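Local atomic coordinates of fibronectin type III domain-containing protein (PDB entry 6P2K), a protein that probably hydrolyses xyloglucan-type beta-glucans as a glycoside hydrolase family 74 enzyme, its catalytic part built from seven-bladed beta-propellers. Residues I569-A574 with D617-A622; M632-G637 with N646-L651; F688-K693 with M705-H710. All blocks are in the same frame, centred on the assembly; numbering follows the deposited sequence.

Contact 1: residues I569-A574 with D617-A622; sequences IARKIA and DAEVEA
Arg571 and Lys572 reach from the strand 567-575 of one beta-propeller blade to the strand 618-625 that opens the following sheet; the short strands 572-574 and 618-622 run nearly parallel, 16° apart, with axes 6.1 Å from each other, and no backbone hydrogen bond joins them. Arg571 carries one end. Its CB and CG both lie against the carbonyl oxygen of Ala618, CG to O being 3.2 Å. CD passes CA and OD1 of Asp617, and the bend at chi2 (67°) turns the chain so that NE points at OD1 of Asp617, 3.0 Å away. This salt bridge lies at the guanidinium edge and uses the anti lone pair of OD1, while the carboxylate stands almost perpendicular to the guanidinium. Beyond it, NH1 reaches Glu619 OE2 through a water, and NH2 is held by the backbone oxygens of Thr744 and Lys693. Glu619 itself is tied to the backbone N of Gly695 and Ser696. At the other end the CB of Ala574 rests on CG1 of Val620 and CB of Ala622. Between them Lys572 runs its CG and CD over the Val620 carbonyl oxygen, and its NZ meets OE2 of Glu621 at 2.9 Å from above the carboxylate plane.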
# COMPACT_ATOMS: atom_id res chain seq x y z
N ILE B 569 -12.98 -1.53 -44.44
CA ILE B 569 -11.83 -2.12 -43.75
C ILE B 569 -10.64 -1.21 -43.98
O ILE B 569 -10.41 -0.74 -45.10
CB ILE B 569 -11.52 -3.54 -44.25
CG1 ILE B 569 -12.72 -4.47 -44.05
CG2 ILE B 569 -10.31 -4.11 -43.53
CD1 ILE B 569 -12.64 -5.76 -44.83
N ALA B 570 -9.86 -0.96 -42.93
CA ALA B 570 -8.66 -0.14 -43.02
C ALA B 570 -7.43 -1.01 -42.77
O ALA B 570 -7.41 -1.80 -41.83
CB ALA B 570 -8.69 1.01 -42.02
N ARG B 571 -6.42 -0.86 -43.63
CA ARG B 571 -5.15 -1.54 -43.42
C ARG B 571 -4.16 -0.69 -42.63
O ARG B 571 -3.39 -1.23 -41.83
CB ARG B 571 -4.54 -1.94 -44.77
CG ARG B 571 -3.12 -2.49 -44.69
CD ARG B 571 -3.06 -3.83 -43.97
NE ARG B 571 -1.74 -4.44 -44.08
CZ ARG B 571 -0.71 -4.13 -43.30
NH1 ARG B 571 -0.85 -3.22 -42.34
NH2 ARG B 571 0.46 -4.73 -43.47
N LYS B 572 -4.19 0.62 -42.82
CA LYS B 572 -3.34 1.52 -42.06
C LYS B 572 -4.05 2.86 -41.89
O LYS B 572 -4.66 3.36 -42.84
CB LYS B 572 -1.98 1.74 -42.74
CG LYS B 572 -1.15 2.84 -42.11
CD LYS B 572 0.33 2.54 -42.15
CE LYS B 572 1.10 3.54 -41.29
NZ LYS B 572 2.55 3.56 -41.64
N ILE B 573 -3.99 3.41 -40.69
CA ILE B 573 -4.52 4.73 -40.38
C ILE B 573 -3.34 5.68 -40.22
O ILE B 573 -2.39 5.38 -39.48
CB ILE B 573 -5.39 4.72 -39.11
CG1 ILE B 573 -6.58 3.78 -39.29
CG2 ILE B 573 -5.86 6.12 -38.78
CD1 ILE B 573 -7.40 3.59 -38.03
N ALA B 574 -3.40 6.82 -40.92
CA ALA B 574 -2.33 7.81 -40.91
C ALA B 574 -2.90 9.14 -40.45
O ALA B 574 -3.37 9.95 -41.27
CB ALA B 574 -1.68 7.94 -42.29
N ASP B 617 -3.26 -5.17 -48.70
CA ASP B 617 -2.25 -4.68 -47.77
C ASP B 617 -1.76 -3.28 -48.15
O ASP B 617 -0.64 -2.90 -47.83
CB ASP B 617 -1.08 -5.66 -47.69
CG ASP B 617 -1.47 -6.96 -47.00
OD1 ASP B 617 -1.82 -6.92 -45.80
OD2 ASP B 617 -1.43 -8.02 -47.67
N ALA B 618 -2.61 -2.52 -48.83
CA ALA B 618 -2.26 -1.16 -49.22
C ALA B 618 -2.10 -0.27 -47.99
O ALA B 618 -2.88 -0.35 -47.04
CB ALA B 618 -3.34 -0.59 -50.14
N GLU B 619 -1.09 0.59 -48.03
CA GLU B 619 -0.76 1.45 -46.90
C GLU B 619 -0.77 2.92 -47.31
O GLU B 619 -0.60 3.26 -48.49
CB GLU B 619 0.63 1.11 -46.33
CG GLU B 619 0.70 -0.19 -45.57
CD GLU B 619 2.13 -0.58 -45.27
OE1 GLU B 619 2.99 -0.33 -46.14
OE2 GLU B 619 2.39 -1.13 -44.18
N VAL B 620 -0.95 3.78 -46.32
CA VAL B 620 -0.79 5.22 -46.48
C VAL B 620 -0.01 5.74 -45.28
O VAL B 620 -0.15 5.23 -44.17
CB VAL B 620 -2.15 5.94 -46.62
CG1 VAL B 620 -2.98 5.79 -45.34
CG2 VAL B 620 -1.95 7.40 -46.98
N GLU B 621 0.85 6.74 -45.53
CA GLU B 621 1.62 7.38 -44.48
C GLU B 621 1.57 8.89 -44.68
O GLU B 621 1.69 9.38 -45.81
CB GLU B 621 3.08 6.92 -44.48
CG GLU B 621 3.93 7.45 -43.32
CD GLU B 621 4.06 6.46 -42.18
OE1 GLU B 621 5.10 5.77 -42.11
OE2 GLU B 621 3.13 6.38 -41.34
N ALA B 622 1.41 9.62 -43.58
CA ALA B 622 1.40 11.08 -43.60
C ALA B 622 2.43 11.58 -42.59
O ALA B 622 2.44 11.14 -41.44
CB ALA B 622 0.01 11.63 -43.27
O HOH W 1 1.56 -1.30 -41.56

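Contact 2: residues M632-G637 with N646-L651; sequences MSFAKG and NNWQIL
Phe634 and Trp648 form the dense side of this antiparallel pairing within one propeller sheet. The edge of the indole points at the phenyl face, a T-shaped stack with planes 65° apart, and Trp648 CE3 sits over the centre of the Phe634 ring, 3.5 Å from CZ. With CG anti to the backbone N (chi1 174°), the Phe634 ring swings to where its CD1 meets CD1 of Ile650 at 3.6 Å. Next along, CG and SD of Met632 meet CG2 of Ile650, the CG to CG2 distance being 3.7 Å. CA of Ala635 lies over one face of the indole, offset toward the rim, in a CH-pi contact with the six-membered ring. The backbones are joined by Ser633 N to Leu651 O (2.9 Å) and its return bond, and by Gln649 N to Ala635 O (2.8 Å); Ala635 N to Gln649 O, at 3.3 Å, is weak. On the face carrying Ser633 and Gln649, a water links Ser633 OG to Gln649 O. Toward the turn, a second joins the carbonyls of Ala635 and Gly637 to Gln649 NE2, and a third spans Gly637 N and Asn647 O. The Gln649 amide is further held by Leu642 O and Lys662 NZ. Hydrocarbon packing thus gives way to a hydrated margin: water adds a partner to Ala635 O and Gln649 O, and near Gly637 and Asn647 it replaces direct strand bonds.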
# COMPACT_ATOMS: atom_id res chain seq x y z
N MET B 632 1.85 9.53 -48.62
CA MET B 632 2.47 8.50 -49.44
C MET B 632 1.62 7.23 -49.40
O MET B 632 1.25 6.76 -48.32
CB MET B 632 3.89 8.22 -48.96
CG MET B 632 4.67 7.24 -49.81
SD MET B 632 4.56 5.53 -49.23
CE MET B 632 5.52 5.63 -47.72
N SER B 633 1.33 6.69 -50.58
CA SER B 633 0.51 5.49 -50.72
C SER B 633 1.32 4.37 -51.36
O SER B 633 2.03 4.59 -52.35
CB SER B 633 -0.73 5.79 -51.57
OG SER B 633 -1.32 4.59 -52.07
N PHE B 634 1.19 3.17 -50.80
CA PHE B 634 1.75 1.95 -51.38
C PHE B 634 0.57 1.05 -51.70
O PHE B 634 -0.06 0.50 -50.79
CB PHE B 634 2.73 1.28 -50.43
CG PHE B 634 3.23 -0.06 -50.92
CD1 PHE B 634 3.73 -0.20 -52.20
CD2 PHE B 634 3.22 -1.16 -50.08
CE1 PHE B 634 4.19 -1.43 -52.65
CE2 PHE B 634 3.69 -2.39 -50.51
CZ PHE B 634 4.17 -2.53 -51.80
N ALA B 635 0.26 0.92 -52.98
CA ALA B 635 -0.96 0.26 -53.42
C ALA B 635 -0.88 0.06 -54.93
O ALA B 635 0.06 0.53 -55.58
CB ALA B 635 -2.20 1.07 -53.05
N LYS B 636 -1.86 -0.63 -55.47
CA LYS B 636 -2.06 -0.69 -56.91
C LYS B 636 -3.16 0.29 -57.32
O LYS B 636 -3.94 0.76 -56.49
CB LYS B 636 -2.40 -2.11 -57.37
CG LYS B 636 -3.86 -2.52 -57.21
CD LYS B 636 -4.07 -3.95 -57.68
CE LYS B 636 -5.53 -4.23 -58.02
NZ LYS B 636 -5.68 -4.70 -59.43
N GLY B 637 -3.19 0.61 -58.61
CA GLY B 637 -4.21 1.50 -59.12
C GLY B 637 -3.90 2.97 -58.86
O GLY B 637 -2.74 3.38 -58.77
N ASN B 646 -1.99 -4.61 -62.34
CA ASN B 646 -1.99 -4.99 -60.94
C ASN B 646 -0.68 -4.67 -60.24
O ASN B 646 -0.44 -5.17 -59.14
CB ASN B 646 -2.30 -6.49 -60.80
CG ASN B 646 -3.72 -6.83 -61.22
OD1 ASN B 646 -4.64 -6.01 -61.09
ND2 ASN B 646 -3.91 -8.03 -61.75
N ASN B 647 0.17 -3.83 -60.85
CA ASN B 647 1.45 -3.49 -60.24
C ASN B 647 1.25 -2.50 -59.10
O ASN B 647 0.57 -1.48 -59.25
CB ASN B 647 2.38 -2.88 -61.29
CG ASN B 647 2.91 -3.91 -62.27
OD1 ASN B 647 3.25 -5.03 -61.89
ND2 ASN B 647 2.96 -3.53 -63.54
N TRP B 648 1.86 -2.80 -57.95
CA TRP B 648 1.86 -1.86 -56.84
C TRP B 648 2.93 -0.81 -57.06
O TRP B 648 4.01 -1.10 -57.59
CB TRP B 648 2.10 -2.59 -55.52
CG TRP B 648 0.93 -3.40 -55.07
CD1 TRP B 648 0.12 -4.19 -55.84
CD2 TRP B 648 0.42 -3.51 -53.73
NE1 TRP B 648 -0.85 -4.78 -55.07
CE2 TRP B 648 -0.68 -4.38 -53.77
CE3 TRP B 648 0.80 -2.95 -52.51
CZ2 TRP B 648 -1.42 -4.70 -52.63
CZ3 TRP B 648 0.07 -3.27 -51.38
CH2 TRP B 648 -1.03 -4.14 -51.45
N GLN B 649 2.63 0.43 -56.67
CA GLN B 649 3.52 1.56 -56.89
C GLN B 649 3.52 2.44 -55.65
O GLN B 649 2.66 2.33 -54.78
CB GLN B 649 3.09 2.38 -58.12
CG GLN B 649 2.80 1.56 -59.37
CD GLN B 649 2.09 2.35 -60.45
OE1 GLN B 649 2.50 2.34 -61.62
NE2 GLN B 649 1.03 3.05 -60.07
N ILE B 650 4.51 3.33 -55.58
CA ILE B 650 4.57 4.36 -54.55
C ILE B 650 4.10 5.67 -55.18
O ILE B 650 4.72 6.16 -56.13
CB ILE B 650 5.97 4.51 -53.95
CG1 ILE B 650 6.45 3.19 -53.34
CG2 ILE B 650 5.97 5.60 -52.89
CD1 ILE B 650 5.71 2.81 -52.07
N LEU B 651 3.01 6.22 -54.66
CA LEU B 651 2.49 7.50 -55.10
C LEU B 651 2.66 8.52 -53.99
O LEU B 651 2.50 8.19 -52.81
CB LEU B 651 1.01 7.40 -55.50
CG LEU B 651 0.63 6.34 -56.54
CD1 LEU B 651 -0.76 6.59 -57.08
CD2 LEU B 651 1.64 6.31 -57.67
O HOH W 2 0.01 3.82 -54.47
O HOH W 3 -0.36 2.58 -57.24
O HOH W 4 -1.56 -0.50 -60.67

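Contact 3: residues F688-K693 with M705-H710; sequences FKFTGK and MSYYDH
Asp709 holds CG anti to its backbone N (chi1 -168°), carrying its carboxylate to Lys689, whose chain, bent at chi3 and chi4, curls back over the same group. The two segments belong to a propeller blade: 705-710 covers the end of the strand 702-709, while the loop 688-693, which leads to the first strand of that sheet, crosses it at a steep angle. OD2 of Asp709 is gripped twice, by Lys689 N at 2.8 Å on its anti side and by Lys689 NZ at 3.1 Å through its syn lone pair. The ammonium also bridges to Asp711, whose backbone N binds OD1 of Asp709. With an alanine in place of Asp709, Lys689 N and Asp711 N would probably lose these acceptors, and NZ, still held by Asp711, would be freer to turn. CB of Asp709 meets CE1 of Phe688, ring and side chain sliding past each other. The aromatic pair adjoins the ion pair, one residue on in the loop and two back in the strand. Phe690, centre of an inverse gamma turn, sends its edge onto the face of Tyr707 in a T-shaped stack with planes 85° apart, CD2 lying over the ring centre. The methyl CE of Met705 covers the opposite face of Tyr707, so the ring is sandwiched, and its hydroxyl is bonded to Trp648 O. On the strand, between Tyr707 and Asp709, Tyr708 N donates to Thr691 O at 2.8 Å, nearly straight at 173° though above the carbonyl plane. Lys693 CG lies at the Tyr708 ring edge, 3.7 Å from Tyr708 CE2. The lysine's NZ is taken by Tyr402. OG1 of Thr691 donates to Tyr708 O at 3.1 Å, tilted from the carbonyl plane.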
# COMPACT_ATOMS: atom_id res chain seq x y z
N PHE B 688 6.39 -13.99 -60.59
CA PHE B 688 6.47 -12.97 -59.56
C PHE B 688 5.60 -11.77 -59.91
O PHE B 688 5.69 -11.23 -61.02
CB PHE B 688 7.92 -12.52 -59.37
CG PHE B 688 8.08 -11.44 -58.33
CD1 PHE B 688 8.04 -11.76 -56.98
CD2 PHE B 688 8.26 -10.12 -58.69
CE1 PHE B 688 8.19 -10.77 -56.02
CE2 PHE B 688 8.41 -9.13 -57.74
CZ PHE B 688 8.37 -9.46 -56.40
N LYS B 689 4.77 -11.35 -58.96
CA LYS B 689 3.98 -10.14 -59.07
C LYS B 689 4.54 -9.08 -58.14
O LYS B 689 4.91 -9.38 -57.00
CB LYS B 689 2.51 -10.42 -58.74
CG LYS B 689 1.92 -11.58 -59.53
CD LYS B 689 0.45 -11.81 -59.20
CE LYS B 689 0.26 -12.27 -57.76
NZ LYS B 689 0.78 -13.65 -57.56
N PHE B 690 4.64 -7.85 -58.63
CA PHE B 690 5.21 -6.75 -57.86
C PHE B 690 4.14 -6.19 -56.93
O PHE B 690 3.54 -5.14 -57.16
CB PHE B 690 5.78 -5.68 -58.77
CG PHE B 690 7.16 -5.99 -59.28
CD1 PHE B 690 7.34 -6.77 -60.40
CD2 PHE B 690 8.28 -5.51 -58.61
CE1 PHE B 690 8.61 -7.06 -60.87
CE2 PHE B 690 9.55 -5.79 -59.07
CZ PHE B 690 9.71 -6.57 -60.20
N THR B 691 3.89 -6.94 -55.84
CA THR B 691 2.99 -6.49 -54.79
C THR B 691 3.75 -6.35 -53.48
O THR B 691 4.99 -6.25 -53.49
CB THR B 691 1.82 -7.47 -54.61
OG1 THR B 691 2.33 -8.78 -54.36
CG2 THR B 691 0.97 -7.51 -55.86
N GLY B 692 3.04 -6.36 -52.36
CA GLY B 692 3.67 -6.30 -51.06
C GLY B 692 2.70 -6.71 -49.98
O GLY B 692 1.50 -6.84 -50.21
N LYS B 693 3.25 -6.95 -48.79
CA LYS B 693 2.46 -7.23 -47.60
C LYS B 693 2.33 -6.01 -46.72
O LYS B 693 1.81 -6.11 -45.60
CB LYS B 693 3.09 -8.38 -46.81
CG LYS B 693 2.57 -9.75 -47.20
CD LYS B 693 1.13 -9.94 -46.74
CE LYS B 693 0.92 -11.29 -46.10
NZ LYS B 693 -0.39 -11.38 -45.38
N MET B 705 10.09 1.04 -48.88
CA MET B 705 9.08 0.10 -49.33
C MET B 705 9.76 -1.22 -49.64
O MET B 705 10.99 -1.30 -49.76
CB MET B 705 8.31 0.63 -50.55
CG MET B 705 9.17 0.84 -51.80
SD MET B 705 9.32 -0.64 -52.82
CE MET B 705 7.60 -0.94 -53.24
N SER B 706 8.95 -2.27 -49.79
CA SER B 706 9.47 -3.61 -50.05
C SER B 706 8.54 -4.35 -51.00
O SER B 706 7.35 -4.48 -50.72
CB SER B 706 9.65 -4.39 -48.75
OG SER B 706 9.75 -5.79 -48.99
N TYR B 707 9.10 -4.85 -52.10
CA TYR B 707 8.33 -5.61 -53.09
C TYR B 707 8.37 -7.09 -52.72
O TYR B 707 9.46 -7.67 -52.58
CB TYR B 707 8.89 -5.40 -54.49
CG TYR B 707 8.27 -4.24 -55.23
CD1 TYR B 707 6.90 -4.18 -55.44
CD2 TYR B 707 9.05 -3.20 -55.73
CE1 TYR B 707 6.32 -3.12 -56.12
CE2 TYR B 707 8.48 -2.14 -56.41
CZ TYR B 707 7.12 -2.11 -56.60
OH TYR B 707 6.55 -1.05 -57.28
N TYR B 708 7.20 -7.71 -52.59
CA TYR B 708 7.10 -9.06 -52.05
C TYR B 708 5.80 -9.69 -52.53
O TYR B 708 4.74 -9.08 -52.43
CB TYR B 708 7.17 -9.02 -50.52
CG TYR B 708 6.88 -10.33 -49.83
CD1 TYR B 708 7.85 -11.32 -49.76
CD2 TYR B 708 5.66 -10.56 -49.23
CE1 TYR B 708 7.59 -12.52 -49.12
CE2 TYR B 708 5.39 -11.75 -48.58
CZ TYR B 708 6.36 -12.73 -48.53
OH TYR B 708 6.10 -13.92 -47.89
N ASP B 709 5.89 -10.92 -53.04
CA ASP B 709 4.73 -11.67 -53.52
C ASP B 709 4.45 -12.80 -52.53
O ASP B 709 5.12 -13.83 -52.54
CB ASP B 709 4.97 -12.21 -54.93
CG ASP B 709 3.70 -12.74 -55.59
OD1 ASP B 709 2.74 -13.06 -54.87
OD2 ASP B 709 3.67 -12.82 -56.84
N HIS B 710 3.43 -12.59 -51.69
CA HIS B 710 3.10 -13.56 -50.66
C HIS B 710 2.61 -14.89 -51.23
O HIS B 710 2.61 -15.89 -50.51
CB HIS B 710 2.03 -12.98 -49.73
CG HIS B 710 0.64 -13.03 -50.29
ND1 HIS B 710 0.14 -12.05 -51.12
CD2 HIS B 710 -0.35 -13.94 -50.14
CE1 HIS B 710 -1.10 -12.36 -51.46
NE2 HIS B 710 -1.42 -13.50 -50.88

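Contacts 2 and 3 are buried, whereas contact 1 is only partly so and lies near a zinc site, with Lys572 beside the metal ligand Asp513. Their chemistry follows: salt bridges bind one sheet to the next in contact 1, strand pairing and aromatic packing dominate contact 2, and contact 3 combines a salt bridge with aromatic packing and a backbone bond between loop and strand. Contacts 1 and 2 share a sheet, since strands 618-625 and 628-634 are neighbours in it, joined through Glu619 O and Phe634 N. Trp648 N probably bonds to Phe690 O, and Phe634 CE1 packs on Met705 CE, tying contact 2 to contact 3. Asp617 OD2 packs against CD of Lys693, linking contacts 1 and 3.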